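Local coordinates for protein biphenyl 2,3-Dioxygenase Beta Subunit (PDB 2GBW) that probably serves as the small partner subunit of a ring-hydroxylating dioxygenase, an enzyme family that adds molecular oxygen to aromatic rings, at residues B[50-53]-B[59-62]; B[69-74]-B[79-84]; B[142-147]-B[151-156]. All coordinates share one frame; numbering follows the deposited sequence.

Contact 1 (B[50-53]-B[59-62]); sequences IYEQ and RRPD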
# COMPACT_ATOMS: atom_id res chain seq x y z
N ILE B 50 -0.97 1.66 26.39
CA ILE B 50 -1.93 1.24 25.34
C ILE B 50 -3.19 2.10 25.52
O ILE B 50 -3.86 2.04 26.54
CB ILE B 50 -2.27 -0.24 25.45
CG1 ILE B 50 -1.04 -1.09 25.15
CG2 ILE B 50 -3.41 -0.57 24.52
CD1 ILE B 50 -1.06 -2.35 25.89
N TYR B 51 -3.47 2.94 24.53
CA TYR B 51 -4.67 3.77 24.52
C TYR B 51 -5.76 3.11 23.67
O TYR B 51 -5.60 2.86 22.48
CB TYR B 51 -4.37 5.12 23.92
CG TYR B 51 -3.58 6.01 24.83
CD1 TYR B 51 -4.21 6.76 25.79
CD2 TYR B 51 -2.21 6.10 24.69
CE1 TYR B 51 -3.47 7.60 26.61
CE2 TYR B 51 -1.48 6.91 25.50
CZ TYR B 51 -2.09 7.63 26.45
OH TYR B 51 -1.31 8.47 27.26
N GLU B 52 -6.90 2.86 24.26
CA GLU B 52 -7.96 2.27 23.48
C GLU B 52 -8.81 3.39 22.84
O GLU B 52 -8.78 4.57 23.24
CB GLU B 52 -8.75 1.28 24.35
CG GLU B 52 -9.59 1.92 25.37
CD GLU B 52 -10.36 0.93 26.20
OE1 GLU B 52 -10.58 -0.21 25.74
OE2 GLU B 52 -10.75 1.30 27.32
N GLN B 53 -9.52 3.03 21.78
CA GLN B 53 -10.49 3.92 21.17
C GLN B 53 -11.79 3.90 21.99
O GLN B 53 -12.43 2.86 22.18
CB GLN B 53 -10.78 3.51 19.73
CG GLN B 53 -9.58 3.54 18.77
CD GLN B 53 -9.06 4.95 18.53
OE1 GLN B 53 -9.11 5.79 19.40
NE2 GLN B 53 -8.55 5.19 17.33
N ARG B 59 -16.39 8.24 30.56
CA ARG B 59 -15.76 9.10 31.56
C ARG B 59 -14.59 8.42 32.30
O ARG B 59 -14.03 9.00 33.24
CB ARG B 59 -16.82 9.61 32.55
CG ARG B 59 -17.98 10.33 31.85
CD ARG B 59 -19.05 10.85 32.82
NE ARG B 59 -18.67 12.16 33.38
CZ ARG B 59 -17.96 12.33 34.50
NH1 ARG B 59 -17.54 11.27 35.21
NH2 ARG B 59 -17.65 13.55 34.92
N ARG B 60 -14.21 7.23 31.83
CA ARG B 60 -13.12 6.48 32.44
C ARG B 60 -11.80 7.22 32.33
O ARG B 60 -11.56 7.99 31.38
CB ARG B 60 -12.98 5.11 31.79
CG ARG B 60 -14.11 4.18 32.11
CD ARG B 60 -13.92 2.84 31.48
NE ARG B 60 -14.12 2.92 30.04
CZ ARG B 60 -13.73 2.00 29.15
NH1 ARG B 60 -13.08 0.91 29.56
NH2 ARG B 60 -13.97 2.19 27.85
N PRO B 61 -10.94 7.02 33.33
CA PRO B 61 -9.70 7.76 33.35
C PRO B 61 -8.71 7.21 32.33
O PRO B 61 -8.85 6.07 31.85
CB PRO B 61 -9.20 7.57 34.79
CG PRO B 61 -9.77 6.32 35.24
CD PRO B 61 -11.07 6.14 34.51
N ASP B 62 -7.74 8.05 31.97
CA ASP B 62 -6.65 7.71 31.07
C ASP B 62 -5.77 6.61 31.65
O ASP B 62 -5.73 6.41 32.87
CB ASP B 62 -5.78 8.96 30.82
CG ASP B 62 -6.38 9.90 29.78
OD1 ASP B 62 -6.99 9.44 28.79
OD2 ASP B 62 -6.19 11.12 29.95

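Contact 2 (B[69-74]-B[79-84]); sequences AIYNDD and KQRVER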
# COMPACT_ATOMS: atom_id res chain seq x y z
N ALA B 69 0.62 -1.60 29.20
CA ALA B 69 1.51 -0.77 28.41
C ALA B 69 2.50 -1.63 27.66
O ALA B 69 2.94 -2.66 28.17
CB ALA B 69 2.24 0.17 29.35
N ILE B 70 2.91 -1.14 26.49
CA ILE B 70 3.89 -1.84 25.61
C ILE B 70 5.28 -1.75 26.23
O ILE B 70 6.04 -2.73 26.24
CB ILE B 70 3.85 -1.28 24.17
CG1 ILE B 70 2.45 -1.57 23.57
CG2 ILE B 70 4.95 -1.93 23.28
CD1 ILE B 70 2.10 -0.63 22.39
N TYR B 71 5.60 -0.59 26.79
CA TYR B 71 6.75 -0.43 27.67
C TYR B 71 6.31 0.11 29.04
O TYR B 71 5.47 1.01 29.13
CB TYR B 71 7.78 0.56 27.09
CG TYR B 71 8.54 0.14 25.85
CD1 TYR B 71 7.97 0.19 24.57
CD2 TYR B 71 9.85 -0.31 25.95
CE1 TYR B 71 8.70 -0.22 23.45
CE2 TYR B 71 10.58 -0.67 24.83
CZ TYR B 71 9.99 -0.62 23.58
OH TYR B 71 10.75 -1.00 22.48
N ASN B 72 6.87 -0.44 30.09
CA ASN B 72 6.63 -0.00 31.44
C ASN B 72 7.81 -0.42 32.31
O ASN B 72 7.72 -1.34 33.13
CB ASN B 72 5.31 -0.60 31.93
CG ASN B 72 4.67 0.20 33.00
OD1 ASN B 72 5.26 1.13 33.58
ND2 ASN B 72 3.44 -0.20 33.33
N ASP B 73 8.91 0.31 32.17
CA ASP B 73 10.22 -0.17 32.59
C ASP B 73 10.92 0.78 33.52
O ASP B 73 10.78 2.02 33.36
CB ASP B 73 11.14 -0.35 31.37
CG ASP B 73 10.66 -1.45 30.41
OD1 ASP B 73 9.93 -2.36 30.84
OD2 ASP B 73 11.00 -1.36 29.21
N ASP B 74 11.66 0.19 34.46
CA ASP B 74 12.67 0.89 35.26
C ASP B 74 14.07 0.68 34.62
O ASP B 74 14.18 0.07 33.57
CB ASP B 74 12.59 0.45 36.73
CG ASP B 74 13.03 -1.00 36.98
OD1 ASP B 74 13.65 -1.59 36.08
OD2 ASP B 74 12.72 -1.56 38.08
N LYS B 79 18.00 -1.85 30.83
CA LYS B 79 19.29 -2.50 30.63
C LYS B 79 19.10 -3.84 29.97
O LYS B 79 19.82 -4.20 29.04
CB LYS B 79 19.98 -2.69 31.99
CG LYS B 79 21.46 -3.05 31.91
CD LYS B 79 22.14 -2.77 33.27
CE LYS B 79 23.47 -2.09 33.13
NZ LYS B 79 24.56 -3.04 32.77
N GLN B 80 18.10 -4.57 30.45
CA GLN B 80 17.75 -5.90 29.92
C GLN B 80 17.35 -5.78 28.46
O GLN B 80 17.83 -6.53 27.63
CB GLN B 80 16.62 -6.52 30.77
CG GLN B 80 16.15 -7.88 30.38
CD GLN B 80 14.69 -8.13 30.83
OE1 GLN B 80 13.89 -8.55 30.03
NE2 GLN B 80 14.35 -7.78 32.08
N ARG B 81 16.48 -4.83 28.14
CA ARG B 81 16.10 -4.61 26.75
C ARG B 81 17.30 -4.27 25.87
O ARG B 81 17.40 -4.74 24.78
CB ARG B 81 15.07 -3.50 26.66
CG ARG B 81 13.66 -3.96 27.06
CD ARG B 81 12.72 -2.78 27.01
NE ARG B 81 11.29 -3.12 27.15
CZ ARG B 81 10.58 -3.77 26.22
NH1 ARG B 81 11.14 -4.12 25.09
NH2 ARG B 81 9.30 -4.03 26.42
N VAL B 82 18.18 -3.39 26.36
CA VAL B 82 19.37 -2.97 25.59
C VAL B 82 20.30 -4.14 25.21
O VAL B 82 20.78 -4.21 24.09
CB VAL B 82 20.11 -1.82 26.30
CG1 VAL B 82 21.59 -1.77 25.91
CG2 VAL B 82 19.35 -0.49 25.99
N GLU B 83 20.52 -5.08 26.12
CA GLU B 83 21.38 -6.24 25.83
C GLU B 83 20.87 -7.22 24.77
O GLU B 83 21.67 -7.78 24.01
CB GLU B 83 21.74 -6.98 27.10
CG GLU B 83 22.46 -6.10 28.12
CD GLU B 83 23.79 -5.47 27.61
OE1 GLU B 83 24.36 -5.99 26.61
OE2 GLU B 83 24.27 -4.47 28.20
N ARG B 84 19.56 -7.42 24.67
CA ARG B 84 19.03 -8.23 23.57
C ARG B 84 19.72 -7.84 22.27
O ARG B 84 20.00 -8.69 21.42
CB ARG B 84 17.52 -8.04 23.41
CG ARG B 84 16.90 -8.88 22.26
CD ARG B 84 15.40 -8.67 22.15
NE ARG B 84 14.89 -9.26 20.90
CZ ARG B 84 14.69 -8.63 19.75
NH1 ARG B 84 14.93 -7.33 19.62
NH2 ARG B 84 14.25 -9.30 18.68
O HOH W 1 13.25 -2.35 23.50
O HOH W 2 8.21 -3.14 29.04

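Contact 3 (B[142-147]-B[151-156]); sequences DKLRRD and FKVFRR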
# COMPACT_ATOMS: atom_id res chain seq x y z
N ASP B 142 8.73 14.07 27.96
CA ASP B 142 9.89 13.80 28.86
C ASP B 142 9.91 14.74 30.04
O ASP B 142 9.48 15.90 29.92
CB ASP B 142 11.24 13.99 28.13
CG ASP B 142 11.58 12.90 27.12
OD1 ASP B 142 10.97 11.80 27.13
OD2 ASP B 142 12.54 13.15 26.32
N LYS B 143 10.46 14.27 31.16
CA LYS B 143 11.04 15.10 32.20
C LYS B 143 12.53 14.85 32.13
O LYS B 143 12.97 13.68 32.20
CB LYS B 143 10.56 14.70 33.58
CG LYS B 143 9.03 14.75 33.81
CD LYS B 143 8.70 15.27 35.22
CE LYS B 143 8.93 16.79 35.35
NZ LYS B 143 9.26 17.30 36.73
N LEU B 144 13.30 15.91 31.95
CA LEU B 144 14.76 15.84 31.93
C LEU B 144 15.33 16.59 33.11
O LEU B 144 14.71 17.53 33.62
CB LEU B 144 15.30 16.53 30.69
CG LEU B 144 14.83 16.12 29.29
CD1 LEU B 144 15.59 16.98 28.32
CD2 LEU B 144 15.06 14.65 28.96
N ARG B 145 16.52 16.19 33.55
CA ARG B 145 17.29 17.07 34.44
C ARG B 145 18.68 17.26 33.89
O ARG B 145 19.21 16.44 33.14
CB ARG B 145 17.36 16.52 35.85
CG ARG B 145 18.01 15.15 35.93
CD ARG B 145 18.35 14.78 37.38
NE ARG B 145 17.15 14.33 38.08
CZ ARG B 145 16.71 13.08 38.15
NH1 ARG B 145 17.36 12.07 37.57
NH2 ARG B 145 15.58 12.83 38.80
N ARG B 146 19.27 18.36 34.30
CA ARG B 146 20.64 18.69 33.96
C ARG B 146 21.59 17.69 34.60
O ARG B 146 21.43 17.32 35.76
CB ARG B 146 20.97 20.10 34.44
CG ARG B 146 20.52 21.19 33.48
CD ARG B 146 19.18 21.81 33.88
NE ARG B 146 18.81 22.95 33.02
CZ ARG B 146 17.71 23.68 33.16
NH1 ARG B 146 16.85 23.43 34.14
NH2 ARG B 146 17.46 24.67 32.30
N ASP B 147 22.55 17.24 33.81
CA ASP B 147 23.55 16.30 34.26
C ASP B 147 24.88 16.71 33.64
O ASP B 147 25.12 16.51 32.45
CB ASP B 147 23.14 14.88 33.86
CG ASP B 147 24.04 13.84 34.49
OD1 ASP B 147 23.88 13.55 35.71
OD2 ASP B 147 24.93 13.34 33.76
N PHE B 151 22.11 16.57 29.77
CA PHE B 151 20.85 16.20 30.41
C PHE B 151 20.78 14.70 30.52
O PHE B 151 21.45 14.01 29.76
CB PHE B 151 19.67 16.66 29.54
CG PHE B 151 19.66 18.13 29.29
CD1 PHE B 151 20.36 18.66 28.22
CD2 PHE B 151 19.03 18.99 30.18
CE1 PHE B 151 20.40 20.02 28.01
CE2 PHE B 151 19.08 20.36 30.00
CZ PHE B 151 19.75 20.88 28.89
N LYS B 152 19.94 14.21 31.44
CA LYS B 152 19.45 12.84 31.42
C LYS B 152 17.95 12.79 31.55
O LYS B 152 17.36 13.58 32.26
CB LYS B 152 20.10 12.03 32.53
CG LYS B 152 21.61 11.80 32.29
CD LYS B 152 22.21 10.84 33.32
CE LYS B 152 23.69 10.59 33.02
NZ LYS B 152 24.34 9.76 34.07
N VAL B 153 17.31 11.83 30.88
CA VAL B 153 15.87 11.70 31.02
C VAL B 153 15.56 10.83 32.24
O VAL B 153 16.22 9.80 32.47
CB VAL B 153 15.23 11.17 29.71
CG1 VAL B 153 15.77 9.76 29.32
CG2 VAL B 153 13.67 11.11 29.80
N PHE B 154 14.60 11.26 33.06
CA PHE B 154 14.15 10.47 34.19
C PHE B 154 12.68 10.11 34.07
O PHE B 154 12.21 9.23 34.79
CB PHE B 154 14.53 11.09 35.56
CG PHE B 154 13.79 12.39 35.91
CD1 PHE B 154 14.27 13.61 35.46
CD2 PHE B 154 12.63 12.38 36.68
CE1 PHE B 154 13.61 14.80 35.76
CE2 PHE B 154 11.96 13.61 37.00
CZ PHE B 154 12.46 14.79 36.52
N ARG B 155 11.95 10.69 33.13
CA ARG B 155 10.61 10.17 32.81
C ARG B 155 10.40 10.32 31.34
O ARG B 155 10.73 11.35 30.78
CB ARG B 155 9.52 10.99 33.54
CG ARG B 155 9.56 10.94 35.09
CD ARG B 155 9.01 9.59 35.50
NE ARG B 155 8.86 9.40 36.95
CZ ARG B 155 9.85 9.18 37.80
NH1 ARG B 155 11.12 9.14 37.40
NH2 ARG B 155 9.56 9.04 39.10
N ARG B 156 9.94 9.25 30.69
CA ARG B 156 9.67 9.28 29.25
C ARG B 156 8.36 8.60 29.01
O ARG B 156 8.20 7.41 29.32
CB ARG B 156 10.78 8.62 28.45
CG ARG B 156 10.49 8.45 26.91
CD ARG B 156 11.79 8.38 26.16
NE ARG B 156 12.49 9.64 26.08
CZ ARG B 156 13.76 9.77 25.68
NH1 ARG B 156 14.45 8.68 25.32
NH2 ARG B 156 14.33 10.98 25.67
O HOH W 3 24.35 11.05 36.58

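Contact 1 (B[50-53]-B[59-62])
Two arginines converge on OE2 of Glu52. From the segment 59-62 comes Arg60, whose NH1 forms a salt bridge with this oxygen at 3.3 Å; from the loop between the segments comes NE of Arg54, the stronger partner. Glu52 OE2 also lies 3.4 Å from Arg60 NH2, so it faces both terminal nitrogens of Arg60 almost equally and approaches the guanidinium obliquely. The carboxylate and guanidinium planes are 57° apart and the two side chains cross at about a right angle. This is therefore a charge contact without the coplanar, two-bond fit that an arginine and a carboxylate can reach, and no hydrogen bond joins the two segments.

The torsions explain how the groups meet. Glu52 has CG between its own N and carbonyl carbon (chi1 72°), after which the chain runs straight out to the carboxylate. Arg60 instead bends at chi3 (-72°), turning its guanidinium back toward the glutamate. Long, flexible residues suit this place, because the backbones stay well apart and long side chains are needed to span the gap. Arg60 NE makes its stronger salt bridge with Asp58 OD1, so the guanidinium divides between two carboxylates. Arg54 also reaches Pro61 O through NH1 and so ties the loop to both segments. Although Arg54 and Arg60 carry like charges and lie close together, the carboxylate they share probably offsets this.

Glu52 OE1 and Arg60 NH2 each bond a polar side chain of another protein in the assembly, while Gln53 NE2 bonds Arg129 O of a neighbouring copy of this subunit. The whole is a surface loop between strands 44-49 and 71-73, closed on itself by ion pairs and used at subunit interfaces.

Contact 2 (B[69-74]-B[79-84])
A classic beta bulge, with Ile70 and Tyr71 both facing Met48, lies by strand 71-73, the outermost of the sheet within this chain, and there Tyr71, together with Asp73 further on, receives Arg81 from helix 75-84. The arginine chain is extended from CG to NE, so that NE arrives at the carboxylate while the flat guanidinium beyond it is set against the tyrosine. Its NE donates to Asp73 OD2 at 2.7 Å in a salt bridge whose N-H...O angle of 134° is far from straight. The carboxylate is met on its syn side.

One face of the guanidinium lies against the tyrosine: CE2 of Tyr71 sits 3.3 Å above the guanidinium plane of Arg81, over its centre. The ring and guanidinium planes are 38° apart, so the two groups are tilted rather than flat on each other. Water 2 accepts from Arg81 NH2 at 3.0 Å and donates to Asp73 OD1 at 2.6 Å, giving the ion pair a second, indirect link. Tyrosine suits its place by combining a broad ring with a hydroxyl that bonds Leu170 O.

Strand 44-49 lies beside 71-73, with Tyr46 edge-to-face to Tyr71, while helix 32-38 packs on Lys79 and Val82; another protein's backbone accepts from Arg81 NH1.

Contact 3 (B[142-147]-B[151-156])
Arg156 leans along Asp142, the two side chains lying side by side and pointing the same way. With CG anti to the backbone N (chi1 173°), Arg156 CB and CG each pass 3.4 Å from Asp142 OD1, and CD follows at 3.6 Å from the same oxygen. A bend at chi3 then brings the guanidinium side-on to the carboxylate. NE donates to Asp142 OD1 at 2.8 Å and NH2 to Asp142 OD2 at 2.9 Å, both nearly straight, with the oxygens close to the guanidinium plane. At the tip, NH1 turns to Glu23 and the C-terminal carboxylate of Cys174, while Tyr20 OH bonds Asp142 OD2. A leucine at Arg156 would probably leave Asp142 without its two-pronged mate, and Glu23 and the chain end without a shared cation.

Between these antiparallel strands the register slips by one at a classic bulge: Phe154 N and Arg155 N both donate to Lys143 O. The bulge carries the Phe154 ring between two neighbours. Arg145 stacks its guanidinium on one face, planes 14° apart, while Lys143 CB makes a CH-pi contact with the other, 3.8 Å from the ring centroid. Aromatic and long basic residues suit this layering, since Arg145 also reaches Asp43 and Lys143 reaches Glu115. On the face bearing Asp142 and Arg156, Leu144 CD2 packs on Val153 CB at 3.6 Å.

The hairpin of strands 132-147 and 150-160 is flanked by strands 115-128 and 44-49, and helix 10-28 covers Phe151 and Arg156.

How the contacts relate
Contacts 2 and 3 both reach the curved sheet of this NTF2-like fold, their centres about 17 Å apart, whereas contact 1 hangs from it in a loop about 26 Å from contact 3, centre to centre. Contact 1 still touches contact 2: Ile50 CD1 packs 3.8 Å from Ala69 N. His45, a zinc ligand seen crystallographically in this protein though no zinc is bound to this chain here, lies near both contact 2 and contact 3, its side chain about 6 Å from that of Asp73 and about 4 Å from that of Arg155. Contacts 1 and 2 also meet other chains of the six-chain assembly, which contact 3 does not. In this enzyme family the catalytic iron resides in the large subunit.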